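PDB 5FOO: 6-phospho-beta-d glycosidase from Streptococcus pyogenes, which probably hydrolyses 6-phospho-beta-glucosides as a member of glycoside hydrolase family 1, and binds 6-phosphocyclophellitol in its active-site pocket. Local coordinates for residues 251-254 and 255-259; 282-285 and 286-290; 96-99 and 100-104; 146-149 and 150-154. The protein carries 1 engineered substitution. All blocks are in the same frame, centred on the assembly; numbering follows the deposited sequence.

All four interactions are turns of helices that lie outside the eight-stranded parallel barrel. Interactions 1 and 2, on helices 235-258 and 280-288, have centres about 10 Å apart and touch through R290, whose NH1 lies 2.9 Å from V257 O, a probable hydrogen bond. Interactions 3 and 4, on helices 93-108 and 136-153, form a second touching pair with centres about 12 Å apart; there the ring of F153 packs on L96, Y99, N100 and I103. The nearest atoms of the two pairs, those of interactions 2 and 4, are about 10 Å apart. The side chain of F252 in interaction 1 is about 14 Å from the bound 6-phosphocyclophellitol.

Interaction 1. Residues 251-254 and 255-259; sequences LFME and AAVHG
E254 and H258, one turn apart near the end of helix 235-258, are joined by a hydrogen bond from ND1 of H258 to OE1 of E254 (3.0 Å, 151° at the hydrogen). The glutamate chain starts with CG beside its backbone N and then folds at chi2 (-59°), which curls the carboxylate along the helix to the histidine instead of sending it straight outward. The carboxylate and imidazole planes are only 21° apart, yet the nitrogen meets OE1 from above the carboxylate plane, while OE1 lies near the plane of the ring at its edge. CG1 of V257, the preceding residue, rests over one face of the imidazole.

One residue back, M253 and V257 lie side by side, with CE of M253 4.2 Å from CG2 of V257. The methionine is bent at both chi2 and chi3, and this flexible, unbranched chain fits the buried side against L223 and L225. The small methyl of A256 lets the helix lie close on T221 and L223 of barrel strand 218-224. F252 turns its ring to helices 166-174 and 186-208.

The other imidazole nitrogen, NE2, bonds to OD2 of D358. Bonds to carboxylates at both nitrogens would hold the ring's rotation, and a doubly protonated, positively charged H258 would probably be favoured.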
loop_
_atom_site.group_PDB
_atom_site.type_symbol
_atom_site.label_atom_id
_atom_site.label_comp_id
_atom_site.label_asym_id
_atom_site.label_seq_id
_atom_site.Cartn_x
_atom_site.Cartn_y
_atom_site.Cartn_z
ATOM N N LEU A 251 -15.049 -2.382 -5.127
ATOM C CA LEU A 251 -15.552 -1.345 -4.213
ATOM C C LEU A 251 -14.624 -0.108 -4.361
ATOM O O LEU A 251 -15.051 0.963 -4.725
ATOM C CB LEU A 251 -15.557 -1.857 -2.762
ATOM C CG LEU A 251 -16.282 -1.017 -1.711
ATOM C CD1 LEU A 251 -16.355 -1.740 -0.349
ATOM C CD2 LEU A 251 -15.613 0.319 -1.485
ATOM N N PHE A 252 -13.350 -0.275 -4.077
ATOM C CA PHE A 252 -12.473 0.891 -4.062
ATOM C C PHE A 252 -12.079 1.367 -5.490
ATOM O O PHE A 252 -11.866 2.571 -5.675
ATOM C CB PHE A 252 -11.242 0.681 -3.181
ATOM C CG PHE A 252 -11.524 0.747 -1.694
ATOM C CD1 PHE A 252 -11.868 1.929 -1.081
ATOM C CD2 PHE A 252 -11.437 -0.409 -0.897
ATOM C CE1 PHE A 252 -12.119 2.002 0.300
ATOM C CE2 PHE A 252 -11.733 -0.364 0.476
ATOM C CZ PHE A 252 -12.053 0.849 1.080
ATOM N N MET A 253 -11.940 0.449 -6.448
ATOM C CA MET A 253 -11.605 0.821 -7.830
ATOM C C MET A 253 -12.699 1.632 -8.500
ATOM O O MET A 253 -12.409 2.647 -9.088
ATOM C CB MET A 253 -11.280 -0.362 -8.702
ATOM C CG MET A 253 -9.908 -0.956 -8.448
ATOM S SD MET A 253 -8.542 0.079 -9.022
ATOM C CE MET A 253 -8.808 -0.010 -10.791
ATOM N N GLU A 254 -13.949 1.193 -8.356
ATOM C CA GLU A 254 -15.084 1.866 -8.942
ATOM C C GLU A 254 -15.205 3.226 -8.330
ATOM O O GLU A 254 -15.428 4.170 -9.048
ATOM C CB GLU A 254 -16.393 1.075 -8.825
ATOM C CG GLU A 254 -16.471 -0.165 -9.700
ATOM C CD GLU A 254 -16.322 0.153 -11.176
ATOM O OE1 GLU A 254 -16.815 1.214 -11.618
ATOM O OE2 GLU A 254 -15.712 -0.673 -11.880
ATOM N N ALA A 255 -15.091 3.336 -7.008
ATOM C CA ALA A 255 -15.134 4.636 -6.364
ATOM C C ALA A 255 -13.957 5.563 -6.760
ATOM O O ALA A 255 -14.172 6.731 -7.054
ATOM C CB ALA A 255 -15.173 4.497 -4.877
ATOM N N ALA A 256 -12.730 5.049 -6.791
ATOM C CA ALA A 256 -11.558 5.855 -7.171
ATOM C C ALA A 256 -11.620 6.411 -8.617
ATOM O O ALA A 256 -11.361 7.580 -8.819
ATOM C CB ALA A 256 -10.288 5.067 -6.998
ATOM N N VAL A 257 -11.951 5.548 -9.577
ATOM C CA VAL A 257 -11.814 5.820 -10.975
ATOM C C VAL A 257 -13.126 6.371 -11.561
ATOM O O VAL A 257 -13.093 7.329 -12.274
ATOM C CB VAL A 257 -11.467 4.536 -11.728
ATOM C CG1 VAL A 257 -11.412 4.784 -13.216
ATOM C CG2 VAL A 257 -10.130 3.930 -11.228
ATOM N N HIS A 258 -14.269 5.741 -11.267
ATOM C CA HIS A 258 -15.544 6.121 -11.806
ATOM C C HIS A 258 -16.374 6.859 -10.833
ATOM O O HIS A 258 -17.381 7.328 -11.236
ATOM C CB HIS A 258 -16.323 4.948 -12.419
ATOM C CG HIS A 258 -15.607 4.287 -13.567
ATOM N ND1 HIS A 258 -15.248 2.954 -13.560
ATOM C CD2 HIS A 258 -15.123 4.791 -14.730
ATOM C CE1 HIS A 258 -14.611 2.653 -14.678
ATOM N NE2 HIS A 258 -14.488 3.762 -15.388
ATOM N N GLY A 259 -15.962 7.045 -9.587
ATOM C CA GLY A 259 -16.738 7.917 -8.675
ATOM C C GLY A 259 -18.118 7.334 -8.286
ATOM O O GLY A 259 -19.024 8.097 -7.931
#

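Interaction 2. Residues 282-285 and 286-290; sequences ELAL and IAENR
I286 lies back against the preceding turn of helix 280-288: its CG1 sits 3.5 Å from E282 O, the same carbonyl that accepts a hydrogen bond from I286 N at 3.0 Å. The backbone bonds continue from A287 N to L283 O and from E288 N to A284 O (2.9 Å). E288 N also makes a weak i to i+3 bond to L285 O, consistent with a tightening of the last turn.

Side-chain carbons packed on backbone carbonyls come next. CG of E288, beside its own backbone N (chi1 -74°), passes 3.2 Å from A284 O, and the extended remainder of the chain lays the carboxylate alongside A284, near its carbonyl and methyl. Glutamate suits this exposed position, where its charged end can meet solvent. L285 and N289 meet at an oblique angle, and CB of N289 packs 3.3 Å from L285 O. The leucine's chi1 of -125° lies away from the staggered positions.

Among polar groups, OE1 of E282 accepts a hydrogen bond from Y194 OH and forms a salt bridge with K136.

On its inner side the helix packs against helix 186-208, I286 on A201 and both L285 and N289 on Q205. F261 receives L283 and I286, and R290 reaches back to V257 O at the end of helix 235-258.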
loop_
_atom_site.group_PDB
_atom_site.type_symbol
_atom_site.label_atom_id
_atom_site.label_comp_id
_atom_site.label_asym_id
_atom_site.label_seq_id
_atom_site.Cartn_x
_atom_site.Cartn_y
_atom_site.Cartn_z
ATOM N N GLU A 282 -22.439 13.446 -0.101
ATOM C CA GLU A 282 -21.234 12.610 -0.048
ATOM C C GLU A 282 -21.114 11.843 -1.296
ATOM O O GLU A 282 -20.047 11.896 -1.890
ATOM C CB GLU A 282 -21.199 11.658 1.147
ATOM C CG GLU A 282 -21.104 12.399 2.471
ATOM C CD GLU A 282 -21.297 11.486 3.688
ATOM O OE1 GLU A 282 -21.492 10.260 3.514
ATOM O OE2 GLU A 282 -21.294 11.994 4.818
ATOM N N LEU A 283 -22.204 11.245 -1.777
ATOM C CA LEU A 283 -22.140 10.521 -3.041
ATOM C C LEU A 283 -21.757 11.379 -4.280
ATOM O O LEU A 283 -21.054 10.904 -5.195
ATOM C CB LEU A 283 -23.423 9.739 -3.324
ATOM C CG LEU A 283 -23.667 8.621 -2.283
ATOM C CD1 LEU A 283 -25.080 8.017 -2.357
ATOM C CD2 LEU A 283 -22.613 7.546 -2.373
ATOM N N ALA A 284 -22.218 12.620 -4.288
ATOM C CA ALA A 284 -21.871 13.574 -5.354
ATOM C C ALA A 284 -20.404 14.025 -5.215
ATOM O O ALA A 284 -19.705 14.152 -6.230
ATOM C CB ALA A 284 -22.821 14.778 -5.317
ATOM N N LEU A 285 -19.914 14.198 -3.983
ATOM C CA LEU A 285 -18.468 14.504 -3.753
ATOM C C LEU A 285 -17.629 13.387 -4.332
ATOM O O LEU A 285 -16.682 13.650 -5.067
ATOM C CB LEU A 285 -18.148 14.732 -2.268
ATOM C CG LEU A 285 -17.482 15.989 -1.737
ATOM C CD1 LEU A 285 -17.825 17.224 -2.562
ATOM C CD2 LEU A 285 -17.872 16.237 -0.269
ATOM N N ILE A 286 -18.026 12.128 -4.119
ATOM C CA ILE A 286 -17.299 10.975 -4.641
ATOM C C ILE A 286 -17.338 10.937 -6.181
ATOM O O ILE A 286 -16.329 10.667 -6.816
ATOM C CB ILE A 286 -17.791 9.638 -3.981
ATOM C CG1 ILE A 286 -17.488 9.639 -2.482
ATOM C CG2 ILE A 286 -17.170 8.430 -4.654
ATOM C CD1 ILE A 286 -18.221 8.573 -1.639
ATOM N N ALA A 287 -18.495 11.237 -6.769
ATOM C CA ALA A 287 -18.644 11.239 -8.204
ATOM C C ALA A 287 -17.783 12.369 -8.857
ATOM O O ALA A 287 -17.288 12.220 -10.000
ATOM C CB ALA A 287 -20.108 11.431 -8.585
ATOM N N GLU A 288 -17.579 13.438 -8.109
ATOM C CA GLU A 288 -16.886 14.596 -8.633
ATOM C C GLU A 288 -15.377 14.669 -8.350
ATOM O O GLU A 288 -14.718 15.553 -8.887
ATOM C CB GLU A 288 -17.501 15.795 -8.063
ATOM C CG GLU A 288 -18.839 16.088 -8.667
ATOM C CD GLU A 288 -19.559 17.180 -7.926
ATOM O OE1 GLU A 288 -18.933 17.847 -7.085
ATOM O OE2 GLU A 288 -20.761 17.295 -8.151
ATOM N N ASN A 289 -14.837 13.736 -7.561
ATOM C CA ASN A 289 -13.458 13.819 -7.043
ATOM C C ASN A 289 -12.838 12.453 -7.113
ATOM O O ASN A 289 -12.864 11.672 -6.129
ATOM C CB ASN A 289 -13.474 14.337 -5.645
ATOM C CG ASN A 289 -13.959 15.773 -5.569
ATOM O OD1 ASN A 289 -15.133 16.094 -5.265
ATOM N ND2 ASN A 289 -13.065 16.638 -5.825
ATOM N N ARG A 290 -12.378 12.145 -8.320
ATOM C CA ARG A 290 -11.823 10.837 -8.670
ATOM C C ARG A 290 -10.295 10.964 -8.992
ATOM O O ARG A 290 -9.769 12.049 -9.203
ATOM C CB ARG A 290 -12.583 10.274 -9.873
ATOM C CG ARG A 290 -14.105 10.240 -9.705
ATOM C CD ARG A 290 -14.839 9.982 -11.050
ATOM N NE ARG A 290 -14.633 11.120 -11.989
ATOM C CZ ARG A 290 -13.932 11.090 -13.121
ATOM N NH1 ARG A 290 -13.395 9.952 -13.585
ATOM N NH2 ARG A 290 -13.810 12.217 -13.833
#

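Interaction 3. Residues 96-99 and 100-104; sequences LAYY and NRVID
N100 begins the second segment lying side by side with L96, its amide ND2 3.8 Å from CD1 of the leucine, while N100 N bonds to L96 O at 2.9 Å. Its polar end serves a partner beyond the helix, OD1 accepting a hydrogen bond from R156. An asparagine is short enough to do this while staying close to its own backbone.

R101 follows, its N bonded to A97 O. The long chain bends at chi3, bringing NH1 to the edge of the Y98 ring, 3.4 Å from CD1. The ring and guanidinium planes stand 77° apart, and it is CE1 of Y98 that lies over a face of the guanidinium. The charge is met elsewhere, by a salt bridge from NE to E59 and a bond from NH2 to the carbonyl of Y55, whose ring also makes a cation-pi contact with R101.

These residues belong to helix 93-108, which leads into strand 112-116 of the TIM barrel typical of family 1 glycoside hydrolases. The next residue, V102, places CG2 over the face of Y98 in a CH-pi contact, 3.9 Å from the ring centroid and 29° off the normal. Y98 has its ring anti to the backbone N (chi1 178°), which turns it slightly toward the C-terminal end, where this methyl lies over its face; the compact, branched valine also touches I58 of helix 54-67.

I103 packs its CD1 3.3 Å from Y99 O, the acceptor of its own backbone N at 2.9 Å, and the same apolar CD1 meets the F153 ring of helix 136-153.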
loop_
_atom_site.group_PDB
_atom_site.type_symbol
_atom_site.label_atom_id
_atom_site.label_comp_id
_atom_site.label_asym_id
_atom_site.label_seq_id
_atom_site.Cartn_x
_atom_site.Cartn_y
_atom_site.Cartn_z
ATOM N N LEU A 96 7.376 18.762 10.623
ATOM C CA LEU A 96 7.464 19.572 9.424
ATOM C C LEU A 96 8.918 19.615 8.939
ATOM O O LEU A 96 9.172 19.311 7.769
ATOM C CB LEU A 96 6.952 21.006 9.707
ATOM C CG LEU A 96 7.010 22.023 8.588
ATOM C CD1 LEU A 96 6.162 21.466 7.446
ATOM C CD2 LEU A 96 6.657 23.482 9.074
ATOM N N ALA A 97 9.856 19.981 9.824
ATOM C CA ALA A 97 11.307 19.962 9.492
ATOM C C ALA A 97 11.723 18.571 9.019
ATOM O O ALA A 97 12.510 18.493 8.103
ATOM C CB ALA A 97 12.172 20.378 10.687
ATOM N N TYR A 98 11.155 17.486 9.608
ATOM C CA TYR A 98 11.494 16.109 9.168
ATOM C C TYR A 98 11.051 15.824 7.714
ATOM O O TYR A 98 11.840 15.355 6.908
ATOM C CB TYR A 98 11.015 14.974 10.119
ATOM C CG TYR A 98 11.384 13.639 9.542
ATOM C CD1 TYR A 98 12.714 13.223 9.495
ATOM C CD2 TYR A 98 10.440 12.824 8.937
ATOM C CE1 TYR A 98 13.075 12.034 8.895
ATOM C CE2 TYR A 98 10.790 11.631 8.346
ATOM C CZ TYR A 98 12.109 11.232 8.330
ATOM O OH TYR A 98 12.472 10.054 7.702
ATOM N N TYR A 99 9.814 16.130 7.358
ATOM C CA TYR A 99 9.314 15.823 6.003
ATOM C C TYR A 99 9.951 16.790 4.957
ATOM O O TYR A 99 10.237 16.411 3.796
ATOM C CB TYR A 99 7.763 15.720 5.976
ATOM C CG TYR A 99 7.320 14.468 6.707
ATOM C CD1 TYR A 99 7.660 13.217 6.205
ATOM C CD2 TYR A 99 6.605 14.526 7.938
ATOM C CE1 TYR A 99 7.317 12.070 6.872
ATOM C CE2 TYR A 99 6.262 13.378 8.617
ATOM C CZ TYR A 99 6.632 12.160 8.092
ATOM O OH TYR A 99 6.353 10.989 8.766
ATOM N N ASN A 100 10.322 17.988 5.417
ATOM C CA ASN A 100 11.104 18.871 4.542
ATOM C C ASN A 100 12.493 18.257 4.244
ATOM O O ASN A 100 12.916 18.312 3.098
ATOM C CB ASN A 100 11.150 20.298 5.058
ATOM C CG ASN A 100 9.908 21.095 4.668
ATOM O OD1 ASN A 100 9.372 20.915 3.565
ATOM N ND2 ASN A 100 9.414 21.955 5.596
ATOM N N ARG A 101 13.124 17.608 5.235
ATOM C CA ARG A 101 14.416 16.895 5.022
ATOM C C ARG A 101 14.216 15.778 3.992
ATOM O O ARG A 101 14.949 15.715 3.026
ATOM C CB ARG A 101 14.998 16.302 6.327
ATOM C CG ARG A 101 15.768 17.228 7.255
ATOM C CD ARG A 101 16.159 16.568 8.606
ATOM N NE ARG A 101 16.825 15.261 8.425
ATOM C CZ ARG A 101 16.671 14.186 9.227
ATOM N NH1 ARG A 101 15.912 14.226 10.307
ATOM N NH2 ARG A 101 17.303 13.072 8.953
ATOM N N VAL A 102 13.185 14.945 4.165
ATOM C CA VAL A 102 12.920 13.853 3.252
ATOM C C VAL A 102 12.744 14.348 1.806
ATOM O O VAL A 102 13.321 13.831 0.841
ATOM C CB VAL A 102 11.605 13.067 3.634
ATOM C CG1 VAL A 102 11.368 11.977 2.630
ATOM C CG2 VAL A 102 11.659 12.479 5.027
ATOM N N ILE A 103 11.851 15.290 1.637
ATOM C CA ILE A 103 11.563 15.779 0.286
ATOM C C ILE A 103 12.782 16.497 -0.362
ATOM O O ILE A 103 13.112 16.267 -1.560
ATOM C CB ILE A 103 10.329 16.712 0.336
ATOM C CG1 ILE A 103 9.048 15.866 0.694
ATOM C CG2 ILE A 103 10.181 17.531 -0.976
ATOM C CD1 ILE A 103 8.005 16.636 1.433
ATOM N N ASP A 104 13.444 17.368 0.408
ATOM C CA ASP A 104 14.610 18.093 -0.155
ATOM C C ASP A 104 15.738 17.125 -0.524
ATOM O O ASP A 104 16.373 17.312 -1.545
ATOM C CB ASP A 104 15.139 19.157 0.793
ATOM C CG ASP A 104 14.171 20.343 0.962
ATOM O OD1 ASP A 104 13.300 20.597 0.109
ATOM O OD2 ASP A 104 14.263 20.987 2.029
#

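Interaction 4. Residues 146-149 and 150-154; sequences SKVC and FEQFG
This is a local contact between successive turns at the C-terminal end of helix 136-153, largely buried between barrel and neighbouring helices, and S146 with F150 shows its character. The carbonyl oxygen S146 O lies 3.1 Å above the F150 ring plane, offset toward the rim, and also accepts the bond from F150 N at 2.9 Å with a nearly straight 170° at the hydrogen. CG of F150 stands beside its backbone N (chi1 -52°), which lays the ring back over the preceding turn. There CE2 comes 3.8 Å from CB of S146. The serine hydroxyl, set between backbone N and carbonyl carbon (chi1 77°), bonds to V143 O, which satisfies this buried hydroxyl beside the ring. The rings of W160 and Y207 meet F150 edge-to-face.

On another side, C149 and F153 make a looser apolar contact, CB of C149 to CD2 of F153 at 4.2 Å. The ring of F153 has CB of Q152 over one face and reaches helix 93-108. V148 touches Q152 through CG1 and CG, 4.0 Å apart, at an oblique angle. K147 and E151 lie on the exposed side, where CG of E151 passes 3.2 Å from K147 O. Their charged ends, NZ of K147 and OE2 of E151, remain 6.5 Å apart, too far for a salt bridge.

G154 N bonds to F150 O. A CB at this position would clash with that carbonyl, which fits a glycine here. The chain then passes to strand 159-161, the helix-to-strand step repeated around the (beta/alpha)8 TIM barrel.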
loop_
_atom_site.group_PDB
_atom_site.type_symbol
_atom_site.label_atom_id
_atom_site.label_comp_id
_atom_site.label_asym_id
_atom_site.label_seq_id
_atom_site.Cartn_x
_atom_site.Cartn_y
_atom_site.Cartn_z
ATOM N N SER A 146 -4.335 16.439 5.405
ATOM C CA SER A 146 -3.924 16.396 3.986
ATOM C C SER A 146 -3.660 17.817 3.466
ATOM O O SER A 146 -2.660 18.031 2.745
ATOM C CB SER A 146 -4.919 15.627 3.092
ATOM O OG SER A 146 -6.090 16.419 2.807
ATOM N N LYS A 147 -4.520 18.770 3.855
ATOM C CA LYS A 147 -4.324 20.178 3.491
ATOM C C LYS A 147 -3.000 20.748 4.025
ATOM O O LYS A 147 -2.288 21.451 3.299
ATOM C CB LYS A 147 -5.421 21.071 4.037
ATOM C CG LYS A 147 -6.701 21.177 3.281
ATOM C CD LYS A 147 -7.428 22.431 3.831
ATOM C CE LYS A 147 -8.692 22.750 3.089
ATOM N NZ LYS A 147 -9.848 21.971 3.621
ATOM N N VAL A 148 -2.651 20.453 5.283
ATOM C CA VAL A 148 -1.312 20.847 5.767
ATOM C C VAL A 148 -0.254 20.314 4.807
ATOM O O VAL A 148 0.583 21.088 4.355
ATOM C CB VAL A 148 -1.023 20.403 7.238
ATOM C CG1 VAL A 148 0.372 20.710 7.649
ATOM C CG2 VAL A 148 -1.997 21.072 8.221
ATOM N N CYS A 149 -0.302 19.002 4.485
ATOM C CA CYS A 149 0.691 18.378 3.602
ATOM C C CYS A 149 0.786 19.104 2.234
ATOM O O CYS A 149 1.846 19.486 1.784
ATOM C CB CYS A 149 0.362 16.928 3.378
ATOM S SG CYS A 149 0.566 15.908 4.882
ATOM N N PHE A 150 -0.344 19.288 1.589
ATOM C CA PHE A 150 -0.364 19.985 0.294
ATOM C C PHE A 150 0.193 21.465 0.381
ATOM O O PHE A 150 1.006 21.854 -0.458
ATOM C CB PHE A 150 -1.746 19.985 -0.277
ATOM C CG PHE A 150 -2.385 18.621 -0.347
ATOM C CD1 PHE A 150 -1.642 17.485 -0.652
ATOM C CD2 PHE A 150 -3.761 18.502 -0.182
ATOM C CE1 PHE A 150 -2.262 16.238 -0.752
ATOM C CE2 PHE A 150 -4.382 17.296 -0.332
ATOM C CZ PHE A 150 -3.631 16.146 -0.613
ATOM N N GLU A 151 -0.202 22.217 1.402
ATOM C CA GLU A 151 0.288 23.574 1.606
ATOM C C GLU A 151 1.776 23.619 1.883
ATOM O O GLU A 151 2.471 24.471 1.365
ATOM C CB GLU A 151 -0.481 24.241 2.742
ATOM C CG GLU A 151 -1.916 24.487 2.310
ATOM C CD GLU A 151 -2.865 24.832 3.422
ATOM O OE1 GLU A 151 -2.431 24.963 4.577
ATOM O OE2 GLU A 151 -4.071 25.003 3.115
ATOM N N GLN A 152 2.285 22.670 2.665
ATOM C CA GLN A 152 3.652 22.745 3.117
ATOM C C GLN A 152 4.616 22.140 2.141
ATOM O O GLN A 152 5.745 22.602 2.057
ATOM C CB GLN A 152 3.817 22.096 4.472
ATOM C CG GLN A 152 3.080 22.783 5.625
ATOM C CD GLN A 152 3.542 24.206 5.827
ATOM O OE1 GLN A 152 4.728 24.505 5.698
ATOM N NE2 GLN A 152 2.599 25.099 6.074
ATOM N N PHE A 153 4.188 21.095 1.427
ATOM C CA PHE A 153 5.070 20.318 0.604
ATOM C C PHE A 153 4.749 20.325 -0.852
ATOM O O PHE A 153 5.562 19.846 -1.658
ATOM C CB PHE A 153 5.068 18.832 1.088
ATOM C CG PHE A 153 5.310 18.697 2.592
ATOM C CD1 PHE A 153 6.434 19.289 3.173
ATOM C CD2 PHE A 153 4.420 18.019 3.419
ATOM C CE1 PHE A 153 6.684 19.176 4.533
ATOM C CE2 PHE A 153 4.619 17.958 4.808
ATOM C CZ PHE A 153 5.762 18.543 5.356
ATOM N N GLY A 154 3.595 20.845 -1.227
ATOM C CA GLY A 154 3.121 20.740 -2.642
ATOM C C GLY A 154 3.824 21.541 -3.728
ATOM O O GLY A 154 3.604 21.324 -4.963
#